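Local coordinates for protein transcriptional regulator, TetR family (Agrobacterium tumefaciens, PDB 2G7S) that probably represses or otherwise controls transcription as a TetR-family dimer, binding DNA through its N-terminal domain and a small-molecule ligand through its C-terminal domain, at residues 71-74 against 75-79; 18-21 against 22-25; 151-154 against 155-158; 86-89 against 90-94. One frame throughout, in Å; residues are numbered along the deposited sequence. Where two conformers were deposited one is given.

Contact 1 of 4, residues 71-74 against 75-79; sequences IAEL and EKNIS
The shortest sound polar bond between side chains here is the salt bridge from Lys76 NZ to Glu73 OE2, 3.0 Å long, the ammonium arriving nearly in line with the C-O bond. Glu73 and Lys76 are three residues apart on helix 52-77 and run side by side. Both start with CG anti to the backbone N; Glu73 then bends at chi2 (115°) and Lys76 near its end at chi3 (77°), which together bring OE2 and NZ together. One turn on from Glu73, the Asn77 side chain crosses that of Glu73 at a slant, Asn77 ND2 3.4 Å from Glu73 CG, amide and carboxylate planes 20° apart. The other flank is apolar: CD2 of Leu74 meets CD1 of Ile78 at 4.0 Å, and both side chains rest on Ala87 of helix 81-98. Backbone bonds continue to the last turn, where Ile78 N reaches Leu74 O at 3.0 Å although Ile78 itself has left helical geometry. Glu75 turns elsewhere, its OE1 accepting from the indole NH of Trp134. The helix end is thus amphipathic: long charged chains and an amide suit the exposed side, branched aliphatics the side facing the next helix, and the solvent-exposed ion pair probably adds only modest stability.

Contact 2 of 4, residues 18-21 against 22-25; sequences RTLI and IRGG
Arg18 and Ile22 pack one turn apart near the C-terminal end of helix 6-24, the first helix of the TetR-type DNA-binding domain. Backbone hydrogen bonds change character along this end. Ile22 N to Arg18 O, 3.1 Å, is an ordinary helical bond, whereas Arg23 N reaches back only three residues to Leu20 O, at 3.1 Å and from well above the carbonyl plane. Gly24 N has merely weak bonds, to Leu20 O and Ile21 O. Gly25 N then closes the last turn firmly on Ile21 O at 2.8 Å; its positive phi (83°) is readily adopted by a residue without a side chain, and here the chain leaves the helix. Among the charged side chains, Arg18 carries its guanidinium across to helix 52-77, where Glu66 forms a salt bridge with NH1 and Gln62 takes a hydrogen bond from NH2. Arg23 lies at the more exposed margin, beside Val115 of the second subunit; it has two conformers, and the placement of its guanidinium against Leu20 in the one given is doubtful. Apolar contacts follow the buried side. CD1 of Ile22 lies 4.0 Å from CG of Arg18, the two chains alongside each other. Both isoleucines suit this interior, Ile21 meeting Leu109 and Ile22 meeting Val105, and Ile21 CG1 rests against the backbone of the last glycine, 3.6 Å from Gly25 C.

Contact 3 of 4, residues 151-154 against 155-158; sequences TGTA and RANA
Thr151 offers its carbonyl to the side chain of Asn157: ND2 donates to Thr151 O at 2.9 Å with an N-H...O angle of 166°. A water completes the link between these two residues, accepting from Thr151 N and donating to Asn157 OD1, each at 2.8 Å, so both ends of the amide are engaged. Gly152 carries the chain past this amide with a positive phi (84°), backbone angles at which a beta carbon would collide with the preceding carbonyl oxygen. Thr153 is the N-cap of helix 154-173. Its OG1 sits between the backbone N and the carbonyl carbon (chi1 63°) and accepts from Ala156 N at 3.0 Å, while the methyl of Ala156 lies close to the same oxygen. Thr153 O is gripped twice by Asn157, by its backbone N at 3.0 Å and by its ND2 at 2.9 Å. ND2 therefore spends its hydrogens on two carbonyls, each in the amide plane although the donor stands above both carbonyl planes. Ala154 begins the helix, its carbonyl receiving Ala158 N at 2.8 Å; small alanines suit the packing on helix 118-144, where Ala158 meets Leu135. Arg155 instead leads away to Ser132 and Asp133. The buried Asn157 amide, with both ND2 hydrogens used and OD1 held by a water, ties the incoming loop to the first helical turn, and the cap satisfies an N-H that has no helical carbonyl to bind.

Contact 4 of 4, residues 86-89 against 90-94; sequences RAYI and GYWEG
Tyr88 and Trp92, one turn apart on helix 81-98, form an offset edge-to-face aromatic pair. The pyrrole edge of the indole points at the face of the phenol ring, with the planes at 90° and the ring centroids 5.2 Å apart; the closest apolar approach is Tyr88 CZ to Trp92 CD1 at 3.8 Å. With CG of Tyr88 anti to its backbone nitrogen, chi1 169° carries the ring out from the helix alongside the indole. On one face of the Trp92 ring system sits CE2 of Tyr91, offset toward the rim. Polar contacts use the same pair. One water joins Tyr88 OH, at 2.7 Å, to Trp92 NE1, from which it accepts at 3.0 Å, and it lies in the planes of both rings, so that two polar atoms of largely buried side chains share a partner. Backbone bonds are regular throughout, as in Glu93 N to Ile89 O at 3.0 Å. Charged groups lie along the side of helix 180-192: Glu93 pairs with Arg186, Arg86 with Glu190 and Glu83. Bulky residues suit the covered sides: Ile89 packs on Leu189 of helix 180-192, Tyr88 on Phe161 of helix 154-173, and Trp92 on Tyr63 of helix 52-77, while Tyr91 is the exposed side chain. Such a helix, covered by three others, belongs to the all-helical C-terminal domain of a TetR-family regulator.

In the fold
Along the chain the order is contact 2, contact 1, contact 4, contact 3. Contacts 1 and 4 are neighbours: their centres lie about 13 Å apart on helices 52-77 and 81-98, which follow each other in sequence, and Ile71 CG2 touches Tyr88 CD1 at 4.0 Å. Contact 2, at the end of helix 6-24, lies across the chain's centre from contact 1, with centres about 28 Å apart, and about 32 Å from contact 3. Contact 3, at the start of helix 154-173, is about 21 Å from contact 4 between centres. Contact 2 thus belongs to the DNA-binding part and contacts 3 and 4 to the C-terminal domain; helix 52-77 probably couples the two, as in TetR relatives.

Contact 1 of 4, residues 71-74 against 75-79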
ATOM      1  N   ILE A  71      10.635 -14.759 -10.426  1.00 17.25           N
ATOM      2  CA  ILE A  71      10.603 -13.953 -11.639  1.00 17.53           C
ATOM      3  C   ILE A  71      11.721 -14.341 -12.604  1.00 17.26           C
ATOM      4  O   ILE A  71      11.563 -14.192 -13.843  1.00 18.07           O
ATOM      5  CB  ILE A  71      10.593 -12.412 -11.337  1.00 17.06           C
ATOM      6  CG1 ILE A  71      11.873 -11.878 -10.677  1.00 16.39           C
ATOM      7  CG2 ILE A  71       9.327 -12.082 -10.525  1.00 19.13           C
ATOM      8  CD1 ILE A  71      11.762 -10.409 -10.176  1.00 20.29           C
ATOM      9  N   ALA A  72      12.850 -14.833 -12.070  1.00 15.94           N
ATOM     10  CA  ALA A  72      13.874 -15.395 -12.930  1.00 16.79           C
ATOM     11  C   ALA A  72      13.394 -16.615 -13.704  1.00 17.99           C
ATOM     12  O   ALA A  72      13.761 -16.789 -14.907  1.00 18.09           O
ATOM     13  CB  ALA A  72      15.083 -15.787 -12.145  1.00 18.37           C
ATOM     14  N   GLU A  73      12.619 -17.479 -13.053  1.00 18.06           N
ATOM     15  CA  GLU A  73      12.068 -18.678 -13.698  1.00 20.50           C
ATOM     16  C   GLU A  73      11.106 -18.241 -14.782  1.00 19.52           C
ATOM     17  O   GLU A  73      11.080 -18.880 -15.891  1.00 20.94           O
ATOM     18  CB  GLU A  73      11.441 -19.616 -12.643  1.00 22.42           C
ATOM     19  CG  GLU A  73      10.732 -20.815 -13.258  1.00 28.15           C
ATOM     20  CD  GLU A  73      11.396 -22.109 -12.906  1.00 35.86           C
ATOM     21  OE1 GLU A  73      10.908 -22.760 -11.938  1.00 39.74           O
ATOM     22  OE2 GLU A  73      12.399 -22.480 -13.581  1.00 37.37           O
ATOM     23  N   LEU A  74      10.324 -17.178 -14.562  1.00 20.21           N
ATOM     24  CA  LEU A  74       9.452 -16.649 -15.635  1.00 20.80           C
ATOM     25  C   LEU A  74      10.248 -16.214 -16.799  1.00 19.45           C
ATOM     26  O   LEU A  74       9.938 -16.581 -17.991  1.00 20.95           O
ATOM     27  CB  LEU A  74       8.693 -15.385 -15.205  1.00 20.97           C
ATOM     28  CG  LEU A  74       7.677 -15.640 -14.104  1.00 21.69           C
ATOM     29  CD1 LEU A  74       6.883 -14.366 -13.730  1.00 22.12           C
ATOM     30  CD2 LEU A  74       6.701 -16.828 -14.450  1.00 23.46           C
ATOM     31  N   GLU A  75      11.291 -15.446 -16.531  1.00 18.99           N
ATOM     32  CA  GLU A  75      12.157 -14.929 -17.540  1.00 19.47           C
ATOM     33  C   GLU A  75      12.808 -16.074 -18.313  1.00 20.05           C
ATOM     34  O   GLU A  75      12.890 -16.061 -19.559  1.00 22.69           O
ATOM     35  CB  GLU A  75      13.218 -13.995 -16.904  1.00 18.72           C
ATOM     36  CG  GLU A  75      14.013 -13.224 -17.858  1.00 22.50           C
ATOM     37  CD  GLU A  75      15.065 -12.433 -17.151  1.00 22.64           C
ATOM     38  OE1 GLU A  75      14.840 -11.980 -15.961  1.00 22.70           O
ATOM     39  OE2 GLU A  75      16.125 -12.233 -17.771  1.00 25.22           O
ATOM     40  N   LYS A  76      13.269 -17.113 -17.627  1.00 20.06           N
ATOM     41  CA  LYS A  76      13.883 -18.266 -18.291  1.00 20.13           C
ATOM     42  C   LYS A  76      12.922 -19.004 -19.238  1.00 19.91           C
ATOM     43  O   LYS A  76      13.337 -19.381 -20.340  1.00 21.84           O
ATOM     44  CB  LYS A  76      14.277 -19.267 -17.268  1.00 20.00           C
ATOM     45  CG  LYS A  76      15.111 -20.406 -17.833  1.00 20.04           C
ATOM     46  CD  LYS A  76      15.502 -21.459 -16.755  1.00 22.45           C
ATOM     47  CE  LYS A  76      14.350 -22.344 -16.445  1.00 25.87           C
ATOM     48  NZ  LYS A  76      14.687 -23.242 -15.354  1.00 29.25           N
ATOM     49  N   ASN A  77      11.700 -19.306 -18.749  1.00 19.64           N
ATOM     50  CA  ASN A  77      10.755 -20.213 -19.410  1.00 20.92           C
ATOM     51  C   ASN A  77       9.985 -19.514 -20.549  1.00 20.23           C
ATOM     52  O   ASN A  77       9.591 -20.161 -21.518  1.00 22.47           O
ATOM     53  CB  ASN A  77       9.766 -20.798 -18.391  1.00 21.02           C
ATOM     54  CG  ASN A  77      10.414 -21.825 -17.512  1.00 25.04           C
ATOM     55  OD1 ASN A  77      11.368 -22.461 -17.943  1.00 30.35           O
ATOM     56  ND2 ASN A  77       9.918 -21.992 -16.289  1.00 27.71           N
ATOM     57  N   ILE A  78       9.834 -18.203 -20.490  1.00 16.84           N
ATOM     58  CA  ILE A  78       8.943 -17.458 -21.372  1.00 15.59           C
ATOM     59  C   ILE A  78       9.796 -16.563 -22.288  1.00 15.72           C
ATOM     60  O   ILE A  78      10.575 -15.774 -21.817  1.00 19.43           O
ATOM     61  CB  ILE A  78       7.961 -16.596 -20.519  1.00 13.44           C
ATOM     62  CG1 ILE A  78       7.225 -17.463 -19.534  1.00 15.26           C
ATOM     63  CG2 ILE A  78       7.057 -15.802 -21.397  1.00 15.01           C
ATOM     64  CD1 ILE A  78       6.435 -16.573 -18.473  1.00 16.84           C
ATOM     65  N   SER A  79       9.618 -16.722 -23.601  1.00 18.65           N
ATOM     66  CA  SER A  79      10.442 -15.921 -24.523  1.00 20.82           C
ATOM     67  C   SER A  79      10.029 -14.458 -24.694  1.00 19.92           C
ATOM     68  O   SER A  79      10.897 -13.559 -24.799  1.00 21.51           O
ATOM     69  CB  SER A  79      10.560 -16.614 -25.877  1.00 23.90           C
ATOM     70  OG  SER A  79       9.273 -16.789 -26.440  1.00 28.46           O
TER
HETATM   71  O   HOH W   1      11.810 -24.503 -14.794  1.00 67.50           O

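Contact 2 of 4, residues 18-21 against 22-25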
ATOM      1  N   ARG A  18       6.425 -15.240   8.645  1.00 11.44           N
ATOM      2  CA  ARG A  18       6.069 -14.702   7.291  1.00 12.78           C
ATOM      3  C   ARG A  18       4.529 -14.668   7.174  1.00 12.07           C
ATOM      4  O   ARG A  18       3.953 -13.670   6.702  1.00 12.35           O
ATOM      5  CB  ARG A  18       6.675 -15.553   6.205  1.00 13.93           C
ATOM      6  CG  ARG A  18       6.463 -14.756   4.903  1.00 19.18           C
ATOM      7  CD  ARG A  18       6.843 -15.244   3.606  1.00 24.34           C
ATOM      8  NE  ARG A  18       8.160 -15.803   3.566  1.00 23.61           N
ATOM      9  CZ  ARG A  18       8.681 -16.331   2.436  1.00 21.89           C
ATOM     10  NH1 ARG A  18       7.944 -16.310   1.318  1.00 24.39           N
ATOM     11  NH2 ARG A  18       9.897 -16.899   2.469  1.00 19.44           N
ATOM     12  N   THR A  19       3.847 -15.749   7.554  1.00 12.23           N
ATOM     13  CA  THR A  19       2.401 -15.742   7.418  1.00 12.26           C
ATOM     14  C   THR A  19       1.781 -14.660   8.293  1.00 12.28           C
ATOM     15  O   THR A  19       0.888 -13.935   7.855  1.00 12.58           O
ATOM     16  CB  THR A  19       1.887 -17.141   7.818  1.00 13.51           C
ATOM     17  OG1 THR A  19       2.468 -18.077   6.913  1.00 17.24           O
ATOM     18  CG2 THR A  19       0.387 -17.226   7.768  1.00 17.48           C
ATOM     19  N   LEU A  20       2.305 -14.484   9.511  1.00 11.69           N
ATOM     20  CA  LEU A  20       1.731 -13.465  10.407  1.00 11.91           C
ATOM     21  C   LEU A  20       1.979 -12.044   9.869  1.00 10.69           C
ATOM     22  O   LEU A  20       1.124 -11.168   9.980  1.00 11.41           O
ATOM     23  CB  LEU A  20       2.270 -13.573  11.873  1.00 12.39           C
ATOM     24  CG  LEU A  20       2.003 -14.978  12.520  1.00 14.46           C
ATOM     25  CD1 LEU A  20       2.643 -14.968  13.892  1.00 14.10           C
ATOM     26  CD2 LEU A  20       0.470 -15.206  12.596  1.00 18.07           C
ATOM     27  N   ILE A  21       3.196 -11.797   9.348  1.00 10.10           N
ATOM     28  CA  ILE A  21       3.527 -10.465   8.911  1.00  9.99           C
ATOM     29  C   ILE A  21       2.672 -10.051   7.684  1.00  8.99           C
ATOM     30  O   ILE A  21       2.355  -8.836   7.514  1.00 10.02           O
ATOM     31  CB  ILE A  21       5.029 -10.332   8.676  1.00 10.73           C
ATOM     32  CG1 ILE A  21       5.585  -9.018   9.100  1.00 14.24           C
ATOM     33  CG2 ILE A  21       5.451 -10.962   7.385  1.00 14.16           C
ATOM     34  CD1 ILE A  21       7.122  -8.954   9.181  1.00 15.31           C
ATOM     35  N   ILE A  22       2.294 -11.028   6.848  1.00  7.66           N
ATOM     36  CA  ILE A  22       1.435 -10.711   5.715  1.00  7.94           C
ATOM     37  C   ILE A  22       0.028 -10.316   6.125  1.00  8.13           C
ATOM     38  O   ILE A  22      -0.706  -9.635   5.365  1.00  8.76           O
ATOM     39  CB  ILE A  22       1.525 -11.888   4.691  1.00  9.92           C
ATOM     40  CG1 ILE A  22       2.900 -11.903   4.064  1.00 11.11           C
ATOM     41  CG2 ILE A  22       0.464 -11.746   3.591  1.00 13.14           C
ATOM     42  CD1 ILE A  22       3.157 -13.245   3.356  1.00 15.25           C
ATOM     43  N   ARG A  23      -0.385 -10.698   7.329  0.50  8.83           N
ATOM     44  CA  ARG A  23      -1.689 -10.263   7.801  0.50  9.86           C
ATOM     45  C   ARG A  23      -1.741  -8.826   8.272  0.50  9.88           C
ATOM     46  O   ARG A  23      -2.759  -8.149   8.141  0.50  9.38           O
ATOM     47  CB  ARG A  23      -2.204 -11.170   8.917  0.50 10.97           C
ATOM     48  CG  ARG A  23      -2.611 -12.571   8.408  0.50 13.64           C
ATOM     49  CD  ARG A  23      -2.462 -13.601   9.486  0.50 20.31           C
ATOM     50  NE  ARG A  23      -2.927 -13.229  10.824  0.50 24.57           N
ATOM     51  CZ  ARG A  23      -2.104 -12.893  11.818  0.50 24.96           C
ATOM     52  NH1 ARG A  23      -0.823 -12.802  11.580  0.50 29.53           N
ATOM     53  NH2 ARG A  23      -2.553 -12.641  13.039  0.50 20.78           N
ATOM     54  N   GLY A  24      -0.667  -8.370   8.916  1.00 11.05           N
ATOM     55  CA  GLY A  24      -0.740  -7.059   9.594  1.00 12.07           C
ATOM     56  C   GLY A  24       0.541  -6.301   9.765  1.00 11.06           C
ATOM     57  O   GLY A  24       0.482  -5.345  10.516  1.00 12.57           O
ATOM     58  N   GLY A  25       1.657  -6.731   9.164  1.00  9.85           N
ATOM     59  CA  GLY A  25       2.898  -6.008   9.270  1.00 10.88           C
ATOM     60  C   GLY A  25       3.696  -6.289  10.544  1.00  8.85           C
ATOM     61  O   GLY A  25       3.374  -7.153  11.383  1.00  9.97           O
TER

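Contact 3 of 4, residues 151-154 against 155-158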
ATOM      1  N   THR A 151       5.133   5.096 -23.713  1.00 11.83           N
ATOM      2  CA  THR A 151       5.306   6.543 -23.561  1.00 12.04           C
ATOM      3  C   THR A 151       6.238   6.756 -22.363  1.00 12.50           C
ATOM      4  O   THR A 151       5.949   6.230 -21.295  1.00 12.47           O
ATOM      5  CB  THR A 151       3.938   7.164 -23.306  1.00 14.72           C
ATOM      6  OG1 THR A 151       3.145   6.998 -24.511  1.00 18.53           O
ATOM      7  CG2 THR A 151       4.056   8.627 -22.942  1.00 16.09           C
ATOM      8  N   GLY A 152       7.334   7.492 -22.539  1.00 13.54           N
ATOM      9  CA  GLY A 152       8.296   7.654 -21.450  1.00 13.29           C
ATOM     10  C   GLY A 152       9.258   6.479 -21.418  1.00 11.01           C
ATOM     11  O   GLY A 152       9.188   5.582 -22.241  1.00 12.63           O
ATOM     12  N   THR A 153      10.167   6.514 -20.462  1.00 10.12           N
ATOM     13  CA  THR A 153      11.227   5.509 -20.466  1.00  8.71           C
ATOM     14  C   THR A 153      10.760   4.173 -19.906  1.00  8.28           C
ATOM     15  O   THR A 153       9.733   4.075 -19.202  1.00  8.76           O
ATOM     16  CB  THR A 153      12.358   5.997 -19.561  1.00  9.08           C
ATOM     17  OG1 THR A 153      11.889   6.117 -18.238  1.00  9.69           O
ATOM     18  CG2 THR A 153      12.904   7.382 -20.067  1.00 11.72           C
ATOM     19  N   ALA A 154      11.555   3.141 -20.141  1.00  7.23           N
ATOM     20  CA  ALA A 154      11.240   1.841 -19.543  1.00  7.07           C
ATOM     21  C   ALA A 154      11.236   1.944 -18.025  1.00  6.57           C
ATOM     22  O   ALA A 154      10.328   1.382 -17.388  1.00  7.45           O
ATOM     23  CB  ALA A 154      12.263   0.809 -19.980  1.00  7.47           C
ATOM     24  N   ARG A 155      12.225   2.628 -17.436  1.00  7.04           N
ATOM     25  CA  ARG A 155      12.214   2.729 -15.938  1.00  6.97           C
ATOM     26  C   ARG A 155      10.966   3.445 -15.438  1.00  7.70           C
ATOM     27  O   ARG A 155      10.344   3.025 -14.438  1.00  7.40           O
ATOM     28  CB  ARG A 155      13.449   3.515 -15.477  1.00  7.97           C
ATOM     29  CG  ARG A 155      13.459   3.848 -13.985  1.00  8.50           C
ATOM     30  CD  ARG A 155      13.639   2.607 -13.173  1.00  9.81           C
ATOM     31  NE  ARG A 155      15.038   2.179 -13.255  1.00  9.02           N
ATOM     32  CZ  ARG A 155      15.557   1.136 -12.575  1.00  8.94           C
ATOM     33  NH1 ARG A 155      14.776   0.347 -11.804  1.00  9.67           N
ATOM     34  NH2 ARG A 155      16.856   0.874 -12.655  1.00 12.16           N
ATOM     35  N   ALA A 156      10.546   4.534 -16.110  1.00  7.34           N
ATOM     36  CA  ALA A 156       9.349   5.220 -15.605  1.00  7.34           C
ATOM     37  C   ALA A 156       8.115   4.330 -15.709  1.00  8.26           C
ATOM     38  O   ALA A 156       7.251   4.303 -14.800  1.00  7.64           O
ATOM     39  CB  ALA A 156       9.083   6.515 -16.409  1.00 10.24           C
ATOM     40  N   ASN A 157       8.046   3.540 -16.782  1.00  6.91           N
ATOM     41  CA  ASN A 157       6.932   2.589 -16.898  1.00  7.15           C
ATOM     42  C   ASN A 157       7.029   1.460 -15.876  1.00  7.17           C
ATOM     43  O   ASN A 157       5.980   0.979 -15.401  1.00  7.57           O
ATOM     44  CB  ASN A 157       6.859   2.049 -18.311  1.00  6.96           C
ATOM     45  CG  ASN A 157       6.153   3.047 -19.230  1.00  9.82           C
ATOM     46  OD1 ASN A 157       4.929   3.049 -19.320  1.00 11.65           O
ATOM     47  ND2 ASN A 157       6.944   3.926 -19.881  1.00 10.68           N
ATOM     48  N   ALA A 158       8.233   1.004 -15.584  1.00  6.35           N
ATOM     49  CA  ALA A 158       8.397  -0.015 -14.525  1.00  6.56           C
ATOM     50  C   ALA A 158       7.898   0.510 -13.172  1.00  6.40           C
ATOM     51  O   ALA A 158       7.269  -0.211 -12.398  1.00  7.43           O
ATOM     52  CB  ALA A 158       9.897  -0.361 -14.382  1.00  8.14           C
TER
HETATM   53  O   HOH W   2       3.661   3.789 -21.702  1.00 17.42           O

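Contact 4 of 4, residues 86-89 against 90-94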
ATOM      1  N   ARG A  86       2.779 -10.669 -18.286  1.00  7.94           N
ATOM      2  CA  ARG A  86       1.445 -11.250 -18.076  1.00  8.89           C
ATOM      3  C   ARG A  86       1.553 -12.415 -17.066  1.00  7.98           C
ATOM      4  O   ARG A  86       0.647 -12.626 -16.199  1.00  8.18           O
ATOM      5  CB  ARG A  86       0.916 -11.844 -19.402  1.00  9.25           C
ATOM      6  CG  ARG A  86      -0.622 -12.189 -19.339  1.00 10.86           C
ATOM      7  CD  ARG A  86      -1.110 -12.996 -20.592  1.00 12.47           C
ATOM      8  NE  ARG A  86      -0.618 -12.366 -21.811  1.00 11.89           N
ATOM      9  CZ  ARG A  86      -1.150 -11.275 -22.343  1.00 12.78           C
ATOM     10  NH1 ARG A  86      -2.259 -10.745 -21.788  1.00 12.34           N
ATOM     11  NH2 ARG A  86      -0.600 -10.690 -23.438  1.00 14.49           N
ATOM     12  N   ALA A  87       2.641 -13.195 -17.141  1.00  7.80           N
ATOM     13  CA  ALA A  87       2.786 -14.319 -16.208  1.00  8.34           C
ATOM     14  C   ALA A  87       3.044 -13.827 -14.785  1.00  7.51           C
ATOM     15  O   ALA A  87       2.614 -14.464 -13.814  1.00  8.92           O
ATOM     16  CB  ALA A  87       3.952 -15.253 -16.646  1.00  9.21           C
ATOM     17  N   TYR A  88       3.729 -12.705 -14.645  1.00  7.54           N
ATOM     18  CA  TYR A  88       3.940 -12.105 -13.300  1.00  7.34           C
ATOM     19  C   TYR A  88       2.588 -11.677 -12.695  1.00  7.03           C
ATOM     20  O   TYR A  88       2.326 -11.948 -11.494  1.00  8.49           O
ATOM     21  CB  TYR A  88       4.943 -10.937 -13.486  1.00  7.24           C
ATOM     22  CG  TYR A  88       5.067 -10.062 -12.276  1.00  7.13           C
ATOM     23  CD1 TYR A  88       5.757 -10.451 -11.158  1.00  9.63           C
ATOM     24  CD2 TYR A  88       4.486  -8.822 -12.257  1.00 10.16           C
ATOM     25  CE1 TYR A  88       5.847  -9.575 -10.008  1.00  8.00           C
ATOM     26  CE2 TYR A  88       4.575  -7.987 -11.158  1.00 11.76           C
ATOM     27  CZ  TYR A  88       5.233  -8.349 -10.061  1.00  7.63           C
ATOM     28  OH  TYR A  88       5.340  -7.489  -8.973  1.00 10.34           O
ATOM     29  N   ILE A  89       1.736 -11.033 -13.487  0.50  6.46           N
ATOM     30  CA  ILE A  89       0.403 -10.694 -13.032  0.50  7.36           C
ATOM     31  C   ILE A  89      -0.347 -11.954 -12.596  0.50  6.45           C
ATOM     32  O   ILE A  89      -1.068 -11.954 -11.583  0.50  7.19           O
ATOM     33  CB  ILE A  89      -0.373  -9.914 -14.108  0.50  7.72           C
ATOM     34  CG1 ILE A  89       0.258  -8.523 -14.252  0.50  7.69           C
ATOM     35  CG2 ILE A  89      -1.917  -9.819 -13.808  0.50  6.72           C
ATOM     36  CD1 ILE A  89      -0.407  -7.692 -15.307  0.50  7.57           C
ATOM     37  N   GLY A  90      -0.220 -13.011 -13.400  1.00  7.40           N
ATOM     38  CA  GLY A  90      -0.903 -14.284 -13.065  1.00  8.77           C
ATOM     39  C   GLY A  90      -0.400 -14.903 -11.778  1.00  9.09           C
ATOM     40  O   GLY A  90      -1.195 -15.493 -10.992  1.00  9.90           O
ATOM     41  N   TYR A  91       0.895 -14.755 -11.528  1.00  9.45           N
ATOM     42  CA  TYR A  91       1.480 -15.285 -10.290  1.00 10.49           C
ATOM     43  C   TYR A  91       0.797 -14.601  -9.106  1.00  9.43           C
ATOM     44  O   TYR A  91       0.359 -15.269  -8.167  1.00 10.19           O
ATOM     45  CB  TYR A  91       2.977 -14.967 -10.289  1.00 12.61           C
ATOM     46  CG  TYR A  91       3.576 -15.007  -8.900  1.00 16.41           C
ATOM     47  CD1 TYR A  91       3.776 -16.235  -8.218  1.00 19.07           C
ATOM     48  CD2 TYR A  91       3.862 -13.826  -8.235  1.00 16.19           C
ATOM     49  CE1 TYR A  91       4.321 -16.214  -6.916  1.00 18.00           C
ATOM     50  CE2 TYR A  91       4.389 -13.829  -6.963  1.00 20.17           C
ATOM     51  CZ  TYR A  91       4.616 -14.995  -6.332  1.00 17.80           C
ATOM     52  OH  TYR A  91       5.147 -14.870  -4.992  1.00 24.00           O
ATOM     53  N   TRP A  92       0.648 -13.285  -9.137  1.00  9.64           N
ATOM     54  CA  TRP A  92       0.019 -12.595  -7.981  1.00  8.07           C
ATOM     55  C   TRP A  92      -1.486 -12.941  -7.877  1.00  8.25           C
ATOM     56  O   TRP A  92      -2.009 -13.091  -6.780  1.00  9.71           O
ATOM     57  CB  TRP A  92       0.232 -11.084  -8.051  1.00  9.41           C
ATOM     58  CG  TRP A  92       1.498 -10.758  -7.416  1.00  9.43           C
ATOM     59  CD1 TRP A  92       2.633 -10.188  -8.005  1.00 11.64           C
ATOM     60  CD2 TRP A  92       1.829 -10.961  -6.029  1.00 10.20           C
ATOM     61  NE1 TRP A  92       3.638 -10.066  -7.038  1.00 13.36           N
ATOM     62  CE2 TRP A  92       3.169 -10.541  -5.831  1.00 11.70           C
ATOM     63  CE3 TRP A  92       1.102 -11.446  -4.936  1.00 12.17           C
ATOM     64  CZ2 TRP A  92       3.799 -10.594  -4.579  1.00 12.39           C
ATOM     65  CZ3 TRP A  92       1.744 -11.531  -3.695  1.00 11.76           C
ATOM     66  CH2 TRP A  92       3.104 -11.131  -3.560  1.00 12.13           C
ATOM     67  N   GLU A  93      -2.160 -13.081  -9.022  1.00  8.71           N
ATOM     68  CA  GLU A  93      -3.554 -13.525  -8.950  1.00 10.13           C
ATOM     69  C   GLU A  93      -3.679 -14.862  -8.294  1.00 10.47           C
ATOM     70  O   GLU A  93      -4.619 -15.095  -7.460  1.00 13.07           O
ATOM     71  CB  GLU A  93      -4.165 -13.611 -10.350  1.00 10.86           C
ATOM     72  CG  GLU A  93      -4.349 -12.244 -10.921  1.00 10.35           C
ATOM     73  CD  GLU A  93      -4.839 -12.233 -12.386  1.00 11.07           C
ATOM     74  OE1 GLU A  93      -4.583 -13.227 -13.108  1.00 15.29           O
ATOM     75  OE2 GLU A  93      -5.493 -11.251 -12.773  1.00 14.50           O
ATOM     76  N   GLY A  94      -2.771 -15.780  -8.595  1.00 10.92           N
ATOM     77  CA  GLY A  94      -2.827 -17.089  -7.900  1.00 11.85           C
ATOM     78  C   GLY A  94      -2.557 -16.970  -6.400  1.00 11.84           C
ATOM     79  O   GLY A  94      -3.130 -17.720  -5.595  1.00 13.94           O
TER
HETATM   80  O   HOH W   3       6.188  -8.587  -6.695  1.00 11.05           O